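Local coordinates for protein Fe(2+) transporter FeoB (Legionella pneumophila, PDB 3IBY) that probably carries ferrous iron across the inner membrane in a GTP-driven uptake system, this chain being the cytosolic GTPase and GDI part, at residues 41-46 and 50-55; 78-83 and 197-202; 136-141 and 250-255; 184-189 and 205-210. All coordinates share one frame; numbering follows the deposited sequence.

Contact 1: residues 41-46 and 50-55; sequences GEFLLG and IEITDL
The beta hairpin formed by strands 37-45 and 48-54 is held here by two antiparallel hydrogen-bonded pairs, Gly41 with Ile52 and Phe43 with Ile50. Gly41 N reaches Ile52 O at 2.9 Å with a nearly straight N-H...O angle of 167°, and Ile52 N returns to Gly41 O at 2.7 Å. Phe43 and Ile50 exchange a second pair of bonds. Between them lies the non-hydrogen-bonded pair Glu42 and Glu51, where the strands draw closer and Glu42 CA approaches Ile50 O at 3.0 Å in a CA-H...O contact.

The hairpin belongs to the antiparallel part of a mixed sheet in a P-loop GTPase of the FeoB type, and strand 48-54 runs into Asp54 and Leu55, which belong to a predicted GTP-binding loop. Asp54 OD1 also forms a salt bridge with Lys14 of the P-loop.

On one face of the sheet, Phe43 takes the crowded position between its backbone N and carbonyl carbon (chi1 61°), which swings the ring over Ile50. Ile50 CB sits over the ring in a CH-pi contact, 3.9 Å from the centroid, and Ile50 CG2 comes within 3.4 Å of Phe43 CE1. Ile52 CD1 touches the same CE1 at the ring edge, 4.1 Å away. Further out, Leu45 CB meets Ile50 CD1 at 3.5 Å. Helices 14-22 and 154-162 cover this apolar face. Glu42 and Glu51 project from the other face, where the carboxylate of Glu42 is paired with Arg27.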
# COMPACT_ATOMS: atom_id res chain seq x y z
N GLY A 41 9.45 -5.20 -15.17
CA GLY A 41 9.88 -4.38 -16.29
C GLY A 41 10.67 -3.12 -15.90
O GLY A 41 10.98 -2.88 -14.73
N GLU A 42 11.02 -2.31 -16.89
CA GLU A 42 11.83 -1.15 -16.61
C GLU A 42 11.62 -0.04 -17.66
O GLU A 42 11.16 -0.28 -18.77
CB GLU A 42 13.31 -1.55 -16.43
CG GLU A 42 13.95 -2.39 -17.59
CD GLU A 42 13.45 -3.82 -17.63
OE1 GLU A 42 13.33 -4.40 -16.54
OE2 GLU A 42 13.15 -4.35 -18.73
N PHE A 43 11.88 1.20 -17.26
CA PHE A 43 11.90 2.27 -18.22
C PHE A 43 13.00 3.25 -17.90
O PHE A 43 13.44 3.35 -16.77
CB PHE A 43 10.52 2.93 -18.32
CG PHE A 43 10.03 3.56 -17.05
CD1 PHE A 43 9.43 2.79 -16.08
CD2 PHE A 43 10.17 4.91 -16.83
CE1 PHE A 43 8.98 3.36 -14.91
CE2 PHE A 43 9.69 5.51 -15.67
CZ PHE A 43 9.10 4.73 -14.69
N LEU A 44 13.48 3.94 -18.92
CA LEU A 44 14.39 5.05 -18.74
C LEU A 44 13.60 6.32 -18.51
O LEU A 44 12.51 6.48 -19.04
CB LEU A 44 15.30 5.17 -19.95
CG LEU A 44 16.32 4.05 -20.08
CD1 LEU A 44 17.11 4.16 -21.41
CD2 LEU A 44 17.26 4.02 -18.88
N LEU A 45 14.13 7.21 -17.67
CA LEU A 45 13.48 8.47 -17.33
C LEU A 45 14.58 9.48 -17.27
O LEU A 45 15.05 9.92 -16.20
CB LEU A 45 12.75 8.35 -16.00
CG LEU A 45 11.86 9.55 -15.62
CD1 LEU A 45 11.36 10.32 -16.85
CD2 LEU A 45 10.66 9.10 -14.74
N GLY A 46 15.01 9.84 -18.47
CA GLY A 46 16.26 10.53 -18.70
C GLY A 46 17.37 9.50 -18.62
O GLY A 46 17.29 8.42 -19.23
N ILE A 50 14.52 2.95 -14.21
CA ILE A 50 13.53 2.61 -13.21
C ILE A 50 13.07 1.21 -13.43
O ILE A 50 12.53 0.88 -14.49
CB ILE A 50 12.32 3.60 -13.18
CG1 ILE A 50 12.70 4.92 -12.49
CG2 ILE A 50 11.24 3.03 -12.36
CD1 ILE A 50 12.94 6.05 -13.39
N GLU A 51 13.28 0.37 -12.41
CA GLU A 51 12.84 -1.02 -12.50
C GLU A 51 11.57 -1.11 -11.72
O GLU A 51 11.40 -0.39 -10.73
CB GLU A 51 13.88 -1.97 -11.93
CG GLU A 51 15.31 -1.64 -12.26
CD GLU A 51 16.29 -2.60 -11.63
OE1 GLU A 51 16.54 -2.45 -10.39
OE2 GLU A 51 16.80 -3.49 -12.39
N ILE A 52 10.68 -1.98 -12.16
CA ILE A 52 9.34 -2.12 -11.60
C ILE A 52 8.97 -3.58 -11.46
O ILE A 52 9.14 -4.38 -12.42
CB ILE A 52 8.22 -1.46 -12.45
CG1 ILE A 52 8.37 0.03 -12.48
CG2 ILE A 52 6.82 -1.74 -11.86
CD1 ILE A 52 7.09 0.78 -12.30
N THR A 53 8.46 -3.89 -10.26
CA THR A 53 7.96 -5.18 -10.00
C THR A 53 6.49 -5.06 -9.71
O THR A 53 6.06 -4.29 -8.80
CB THR A 53 8.67 -5.85 -8.88
OG1 THR A 53 10.07 -5.98 -9.19
CG2 THR A 53 8.08 -7.21 -8.67
N ASP A 54 5.70 -5.79 -10.48
CA ASP A 54 4.29 -5.81 -10.26
C ASP A 54 3.92 -6.77 -9.15
O ASP A 54 4.31 -7.94 -9.21
CB ASP A 54 3.55 -6.27 -11.50
CG ASP A 54 2.09 -5.98 -11.43
OD1 ASP A 54 1.66 -5.08 -10.62
OD2 ASP A 54 1.37 -6.60 -12.21
N LEU A 55 3.12 -6.31 -8.17
CA LEU A 55 2.59 -7.23 -7.15
C LEU A 55 1.17 -7.52 -7.41
O LEU A 55 0.48 -6.65 -7.83
CB LEU A 55 2.67 -6.65 -5.76
CG LEU A 55 4.07 -6.36 -5.30
CD1 LEU A 55 3.97 -6.15 -3.85
CD2 LEU A 55 5.10 -7.50 -5.70

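Contact 2: residues 78-83 and 197-202; sequences SVIDLE and NSFAYY
Ile80 sets its CG2 methyl against two aromatic side chains of helix 197-209, touching Tyr202 CE2 at 3.8 Å and Phe199 CE1 at 4.0 Å. The two rings receive the methyl differently. It lies in the plane of the Phe199 ring, at its edge, while it approaches the Tyr202 ring obliquely, the two side chains crossing at about a right angle. Ile80 CB adds a longer contact of 4.1 Å with Phe199 CE1. One residue earlier in helix 70-81, Val79 CG2 rests 3.6 Å from Tyr202 OH, a methyl against the phenol oxygen. No hydrogen bond spans the two segments, so the attachment here is apolar and small in extent.

Three residues apart, Phe199 and Tyr202 lie on the same side of their helix. Tyr202 holds CG anti to its backbone N (chi1 167°), which carries the phenol out toward Val79.

A second shell fixes these groups. Val79 is backed by Leu5 and Ile7 of the central strand 3-8, Tyr202 leans on Leu61 and Leu109, and the ring of Phe199 meets those of Tyr195 and Phe203. Val79 also lies against Leu55, a residue of a predicted GTP-binding loop. What results is an interface between the G domain, through the helix that follows this loop, and a helix of the helical region consistent with the GDI domain, the two-part cytosolic architecture of FeoB.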
# COMPACT_ATOMS: atom_id res chain seq x y z
N SER A 78 6.36 -9.69 -0.15
CA SER A 78 7.31 -9.00 -1.02
C SER A 78 7.66 -7.63 -0.46
O SER A 78 8.80 -7.21 -0.56
CB SER A 78 6.77 -8.86 -2.44
OG SER A 78 6.40 -10.10 -3.04
N VAL A 79 6.70 -6.92 0.13
CA VAL A 79 6.95 -5.61 0.74
C VAL A 79 7.84 -5.71 1.97
O VAL A 79 8.24 -4.70 2.49
CB VAL A 79 5.67 -4.85 1.13
CG1 VAL A 79 4.82 -4.51 -0.10
CG2 VAL A 79 4.86 -5.63 2.14
N ILE A 80 8.14 -6.90 2.45
CA ILE A 80 9.19 -7.04 3.42
C ILE A 80 10.43 -7.73 2.78
O ILE A 80 11.56 -7.36 3.09
CB ILE A 80 8.66 -7.68 4.77
CG1 ILE A 80 8.69 -9.21 4.78
CG2 ILE A 80 7.25 -7.20 5.12
CD1 ILE A 80 9.80 -9.84 5.64
N ASP A 81 10.22 -8.67 1.85
CA ASP A 81 11.32 -9.53 1.29
C ASP A 81 12.22 -8.82 0.31
O ASP A 81 13.39 -9.10 0.21
CB ASP A 81 10.76 -10.74 0.51
CG ASP A 81 10.27 -11.89 1.40
OD1 ASP A 81 10.44 -11.87 2.65
OD2 ASP A 81 9.68 -12.83 0.81
N LEU A 82 11.62 -7.95 -0.48
CA LEU A 82 12.33 -7.38 -1.60
C LEU A 82 13.06 -6.10 -1.21
O LEU A 82 12.76 -5.41 -0.24
CB LEU A 82 11.39 -7.10 -2.80
CG LEU A 82 10.73 -8.28 -3.57
CD1 LEU A 82 9.70 -7.72 -4.53
CD2 LEU A 82 11.71 -9.31 -4.32
N GLU A 83 14.05 -5.81 -2.03
CA GLU A 83 14.80 -4.62 -1.94
C GLU A 83 14.20 -3.66 -2.90
O GLU A 83 14.42 -3.80 -4.08
CB GLU A 83 16.19 -4.94 -2.41
CG GLU A 83 16.93 -5.74 -1.43
CD GLU A 83 17.44 -4.89 -0.29
OE1 GLU A 83 18.00 -3.81 -0.61
OE2 GLU A 83 17.27 -5.30 0.90
N ASN A 197 13.34 -0.17 13.74
CA ASN A 197 12.12 0.59 14.12
C ASN A 197 10.98 0.57 13.12
O ASN A 197 9.85 0.23 13.48
CB ASN A 197 12.45 2.04 14.43
CG ASN A 197 13.30 2.17 15.64
OD1 ASN A 197 14.30 2.88 15.60
ND2 ASN A 197 12.95 1.47 16.73
N SER A 198 11.28 0.97 11.89
CA SER A 198 10.34 0.89 10.77
C SER A 198 9.59 -0.43 10.76
O SER A 198 8.35 -0.47 10.77
CB SER A 198 11.11 1.02 9.44
OG SER A 198 12.09 -0.02 9.31
N PHE A 199 10.36 -1.52 10.77
CA PHE A 199 9.76 -2.82 10.68
C PHE A 199 8.90 -3.18 11.92
O PHE A 199 7.86 -3.83 11.78
CB PHE A 199 10.79 -3.91 10.44
CG PHE A 199 10.16 -5.21 10.16
CD1 PHE A 199 9.55 -5.44 8.94
CD2 PHE A 199 10.05 -6.18 11.14
CE1 PHE A 199 8.89 -6.61 8.69
CE2 PHE A 199 9.37 -7.37 10.89
CZ PHE A 199 8.79 -7.58 9.67
N ALA A 200 9.35 -2.77 13.11
CA ALA A 200 8.63 -3.10 14.34
C ALA A 200 7.27 -2.44 14.36
O ALA A 200 6.26 -3.10 14.70
CB ALA A 200 9.40 -2.69 15.54
N TYR A 201 7.23 -1.16 13.97
CA TYR A 201 5.96 -0.45 13.90
C TYR A 201 5.06 -1.25 12.98
O TYR A 201 3.94 -1.56 13.36
CB TYR A 201 6.10 1.00 13.41
CG TYR A 201 4.76 1.75 13.34
CD1 TYR A 201 4.30 2.55 14.40
CD2 TYR A 201 3.95 1.66 12.23
CE1 TYR A 201 3.06 3.23 14.32
CE2 TYR A 201 2.74 2.33 12.16
CZ TYR A 201 2.29 3.11 13.19
OH TYR A 201 1.08 3.75 13.05
N TYR A 202 5.56 -1.59 11.80
CA TYR A 202 4.72 -2.20 10.76
C TYR A 202 4.29 -3.60 11.15
O TYR A 202 3.14 -3.95 11.03
CB TYR A 202 5.46 -2.24 9.41
CG TYR A 202 4.84 -3.11 8.32
CD1 TYR A 202 3.89 -2.60 7.44
CD2 TYR A 202 5.23 -4.42 8.17
CE1 TYR A 202 3.35 -3.39 6.43
CE2 TYR A 202 4.68 -5.22 7.17
CZ TYR A 202 3.74 -4.71 6.30
OH TYR A 202 3.22 -5.55 5.32

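Contact 3: residues 136-141 and 250-255; sequences ESLLGC and VTLVQK
Val250 O is gripped by two backbone N-H groups, those of Gln254 at 2.8 Å and Val253 at 3.0 Å, near the C-terminal end of helix 234-253, where Val253 meets Leu138 of helix 132-139. The short strand 254-255 follows and pairs antiparallel with strand 129-130. This contact thus lies where the C-terminal helix of the cytosolic part of FeoB returns to the G domain. Backbone hydrogen bonds between Val253 and Asp131 and between Lys255 and Ser129 fasten the same end of the chain.

At the end of helix 132-139, Gly140 N bonds to Glu136 O at 3.0 Å, and Gly140 then leaves the helix with a positive phi of 68°. The side chain of Glu136 turns elsewhere, its OE1 accepting from Val143 N at the start of the next strand.

Between the helices the contact is purely apolar. The side chains of Leu138 and Leu252 cross at about a right angle, and Leu138 is extended to CD1 (chi2 172°), which carries that methyl toward helix 234-253. Val253, which is buried, is further packed by Leu96, Ile130, Lys134 and Leu135, whereas Leu252 lies on the surface. Leu138 supplies a single methyl, CD1, to both partners: it reaches Val253 CG2 at 4.3 Å and Leu252 CD1 at 3.7 Å.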
# COMPACT_ATOMS: atom_id res chain seq x y z
N GLU A 136 -4.10 14.59 -1.23
CA GLU A 136 -2.66 14.71 -1.06
C GLU A 136 -2.30 15.40 0.26
O GLU A 136 -1.38 14.98 0.97
CB GLU A 136 -2.02 15.43 -2.28
CG GLU A 136 -0.52 15.73 -2.13
CD GLU A 136 0.19 16.15 -3.45
OE1 GLU A 136 -0.03 15.56 -4.54
OE2 GLU A 136 1.00 17.09 -3.38
N SER A 137 -3.01 16.46 0.61
CA SER A 137 -2.71 17.18 1.85
C SER A 137 -2.93 16.25 3.04
O SER A 137 -2.11 16.17 3.94
CB SER A 137 -3.57 18.43 1.97
OG SER A 137 -3.20 19.17 3.14
N LEU A 138 -4.05 15.52 3.03
CA LEU A 138 -4.37 14.57 4.10
C LEU A 138 -3.40 13.40 4.14
O LEU A 138 -2.86 13.11 5.20
CB LEU A 138 -5.80 14.03 3.95
CG LEU A 138 -6.91 15.01 4.25
CD1 LEU A 138 -8.31 14.43 3.88
CD2 LEU A 138 -6.83 15.39 5.74
N LEU A 139 -3.19 12.72 3.01
CA LEU A 139 -2.36 11.49 2.98
C LEU A 139 -0.84 11.74 3.13
O LEU A 139 -0.07 10.79 3.39
CB LEU A 139 -2.57 10.70 1.67
CG LEU A 139 -3.92 10.06 1.35
CD1 LEU A 139 -3.82 9.19 0.10
CD2 LEU A 139 -4.47 9.27 2.53
N GLY A 140 -0.39 12.98 2.91
CA GLY A 140 1.03 13.29 3.00
C GLY A 140 1.95 12.70 1.94
O GLY A 140 3.13 12.59 2.16
N CYS A 141 1.43 12.31 0.79
CA CYS A 141 2.27 11.86 -0.34
C CYS A 141 1.72 12.41 -1.64
O CYS A 141 0.54 12.73 -1.70
CB CYS A 141 2.27 10.36 -0.44
SG CYS A 141 0.68 9.62 -0.96
N VAL A 250 -12.33 10.22 3.08
CA VAL A 250 -13.15 10.11 1.87
C VAL A 250 -14.21 11.20 1.90
O VAL A 250 -14.36 11.97 0.95
CB VAL A 250 -13.74 8.69 1.70
CG1 VAL A 250 -14.73 8.67 0.57
CG2 VAL A 250 -12.64 7.66 1.39
N THR A 251 -14.90 11.33 3.03
CA THR A 251 -15.92 12.37 3.24
C THR A 251 -15.40 13.84 3.04
O THR A 251 -16.14 14.72 2.68
CB THR A 251 -16.62 12.19 4.62
OG1 THR A 251 -15.62 11.93 5.61
CG2 THR A 251 -17.56 10.98 4.64
N LEU A 252 -14.11 14.08 3.25
CA LEU A 252 -13.48 15.39 2.99
C LEU A 252 -13.10 15.63 1.51
O LEU A 252 -12.93 16.76 1.06
CB LEU A 252 -12.21 15.52 3.85
CG LEU A 252 -12.39 15.61 5.37
CD1 LEU A 252 -11.09 15.36 6.10
CD2 LEU A 252 -12.94 16.96 5.72
N VAL A 253 -12.94 14.55 0.76
CA VAL A 253 -12.31 14.65 -0.54
C VAL A 253 -13.25 14.26 -1.69
O VAL A 253 -13.08 14.69 -2.83
CB VAL A 253 -11.02 13.77 -0.56
CG1 VAL A 253 -10.83 13.09 -1.93
CG2 VAL A 253 -9.80 14.61 -0.17
N GLN A 254 -14.27 13.48 -1.38
CA GLN A 254 -15.08 12.90 -2.43
C GLN A 254 -16.52 13.29 -2.23
O GLN A 254 -17.05 13.09 -1.14
CB GLN A 254 -14.95 11.40 -2.34
CG GLN A 254 -15.88 10.61 -3.20
CD GLN A 254 -15.29 9.24 -3.45
OE1 GLN A 254 -15.70 8.25 -2.86
NE2 GLN A 254 -14.27 9.19 -4.28
N LYS A 255 -17.15 13.84 -3.26
CA LYS A 255 -18.59 13.98 -3.25
C LYS A 255 -19.26 13.12 -4.33
O LYS A 255 -18.74 12.96 -5.45
CB LYS A 255 -19.04 15.45 -3.35
CG LYS A 255 -17.98 16.44 -3.82
CD LYS A 255 -18.56 17.88 -3.87
CE LYS A 255 -18.50 18.45 -5.27
NZ LYS A 255 -17.09 18.66 -5.62

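Contact 4: residues 184-189 and 205-210; sequences NDLENQ and RRLAEG
Arg205 brings its guanidinium toward Glu187, yet NH1 stops 4.4 Å from Glu187 OE1, beyond a salt bridge. The carboxylate approaches the guanidinium plane obliquely and may favour the positive charge of Arg205 electrostatically. Arg205 also makes a cation-pi contact with Tyr201.

Arg206 turns away from helix 177-193. Its NH1 forms a salt bridge with Glu209 OE2 at 2.6 Å, bent enough that the hydrogen bond is weak, and NH2 pairs with Glu108; Arg205 CB lies over one face of the Arg206 guanidinium, toward the rim.

Leu207 provides the apolar contact, its CB meeting Leu186 CD2 at 3.9 Å. Leu186 carries CG anti to its backbone N (chi1 -157°), which directs CD2 across to helix 197-209; the local axes at 184-189 and 205-209 approach to 10.3 Å at an angle of 125°. Leu223 of helix 219-229 touches both leucines. Ala208 N lies 4.4 Å from the same Leu186 CD2.

Past Glu209, Gly210 ends the helix with positive phi and two backbone bonds back into the last turn, one of them Gly210 N to Leu207 O at 2.7 Å. This Schellman motif closes the second of two successive helices in the helical region consistent with the GDI domain of FeoB.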
# COMPACT_ATOMS: atom_id res chain seq x y z
N ASN A 184 1.49 -0.71 21.63
CA ASN A 184 2.76 -0.12 22.05
C ASN A 184 3.66 -1.13 22.80
O ASN A 184 4.89 -1.05 22.70
CB ASN A 184 2.55 1.17 22.86
CG ASN A 184 1.77 2.25 22.09
OD1 ASN A 184 1.83 2.34 20.87
ND2 ASN A 184 1.04 3.05 22.82
N ASP A 185 3.05 -2.06 23.55
CA ASP A 185 3.80 -3.19 24.16
C ASP A 185 4.36 -4.08 23.05
O ASP A 185 5.53 -4.45 23.03
CB ASP A 185 2.94 -4.03 25.13
CG ASP A 185 2.91 -3.49 26.56
OD1 ASP A 185 1.96 -3.81 27.32
OD2 ASP A 185 3.83 -2.72 26.94
N LEU A 186 3.51 -4.39 22.09
CA LEU A 186 3.89 -5.23 20.99
C LEU A 186 5.06 -4.60 20.22
O LEU A 186 6.08 -5.26 20.04
CB LEU A 186 2.67 -5.46 20.11
CG LEU A 186 2.69 -6.69 19.23
CD1 LEU A 186 2.84 -7.93 20.08
CD2 LEU A 186 1.42 -6.73 18.42
N GLU A 187 4.93 -3.33 19.84
CA GLU A 187 6.04 -2.61 19.19
C GLU A 187 7.35 -2.70 19.98
O GLU A 187 8.41 -2.91 19.41
CB GLU A 187 5.71 -1.13 18.91
CG GLU A 187 6.82 -0.38 18.12
CD GLU A 187 6.43 1.02 17.56
OE1 GLU A 187 5.60 1.74 18.16
OE2 GLU A 187 6.99 1.44 16.51
N ASN A 188 7.28 -2.54 21.28
CA ASN A 188 8.50 -2.53 22.10
C ASN A 188 9.12 -3.91 22.30
O ASN A 188 10.33 -4.08 22.20
CB ASN A 188 8.19 -1.84 23.45
CG ASN A 188 7.91 -0.33 23.29
OD1 ASN A 188 6.94 0.21 23.86
ND2 ASN A 188 8.77 0.34 22.50
N GLN A 189 8.29 -4.91 22.58
CA GLN A 189 8.69 -6.31 22.53
C GLN A 189 9.57 -6.54 21.28
O GLN A 189 10.72 -7.02 21.40
CB GLN A 189 7.43 -7.19 22.48
CG GLN A 189 7.50 -8.61 23.10
CD GLN A 189 6.07 -9.22 23.37
OE1 GLN A 189 5.04 -8.56 23.14
NE2 GLN A 189 6.02 -10.46 23.86
N ARG A 205 1.30 -3.96 13.77
CA ARG A 205 -0.04 -3.79 13.20
C ARG A 205 -0.50 -5.06 12.52
O ARG A 205 -1.63 -5.47 12.67
CB ARG A 205 -0.09 -2.62 12.24
CG ARG A 205 -0.35 -1.25 12.91
CD ARG A 205 0.74 -0.90 13.87
NE ARG A 205 0.43 0.28 14.65
CZ ARG A 205 1.09 0.62 15.76
NH1 ARG A 205 2.10 -0.13 16.22
NH2 ARG A 205 0.76 1.72 16.40
N ARG A 206 0.39 -5.70 11.79
CA ARG A 206 0.02 -6.94 11.12
C ARG A 206 -0.34 -8.05 12.11
O ARG A 206 -1.36 -8.76 11.96
CB ARG A 206 1.14 -7.35 10.15
CG ARG A 206 1.00 -6.81 8.72
CD ARG A 206 -0.12 -5.77 8.55
NE ARG A 206 0.43 -4.45 8.29
CZ ARG A 206 -0.20 -3.30 8.45
NH1 ARG A 206 -1.44 -3.22 8.93
NH2 ARG A 206 0.43 -2.20 8.12
N LEU A 207 0.50 -8.22 13.11
CA LEU A 207 0.21 -9.15 14.19
C LEU A 207 -1.16 -8.84 14.79
O LEU A 207 -2.00 -9.72 14.94
CB LEU A 207 1.29 -9.04 15.27
CG LEU A 207 2.39 -10.08 15.28
CD1 LEU A 207 2.50 -10.74 13.90
CD2 LEU A 207 3.72 -9.46 15.77
N ALA A 208 -1.37 -7.56 15.11
CA ALA A 208 -2.63 -7.08 15.66
C ALA A 208 -3.79 -7.47 14.80
O ALA A 208 -4.88 -7.72 15.28
CB ALA A 208 -2.59 -5.57 15.80
N GLU A 209 -3.57 -7.54 13.50
CA GLU A 209 -4.64 -7.91 12.60
C GLU A 209 -4.79 -9.39 12.49
O GLU A 209 -5.80 -9.87 11.95
CB GLU A 209 -4.40 -7.30 11.25
CG GLU A 209 -4.52 -5.75 11.31
CD GLU A 209 -3.99 -5.06 10.07
OE1 GLU A 209 -3.93 -5.72 9.01
OE2 GLU A 209 -3.66 -3.86 10.18
N GLY A 210 -3.81 -10.12 13.03
CA GLY A 210 -3.83 -11.56 13.02
C GLY A 210 -3.03 -12.15 11.86
O GLY A 210 -3.40 -13.20 11.33

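Contact 1 comes first along the chain and closes within a single hairpin of the mixed sheet. Contacts 1 and 2 have centres 21 Å apart and touch where Leu55 packs on Ser78 and Val79, so the strand leading to a predicted GTP-binding loop is joined to the helix that meets the helical region. Contacts 2 and 4 share helix 197-209, with centres 14 Å apart, and Glu187 bridges them by packing on Tyr201. Contact 3 stands apart, 26 to 28 Å from the other centres, and encloses contact 4 along the chain. The segments of contact 2 alternate with those of contacts 3 and 4. Contacts 2 and 3 join the helical region to the G domain.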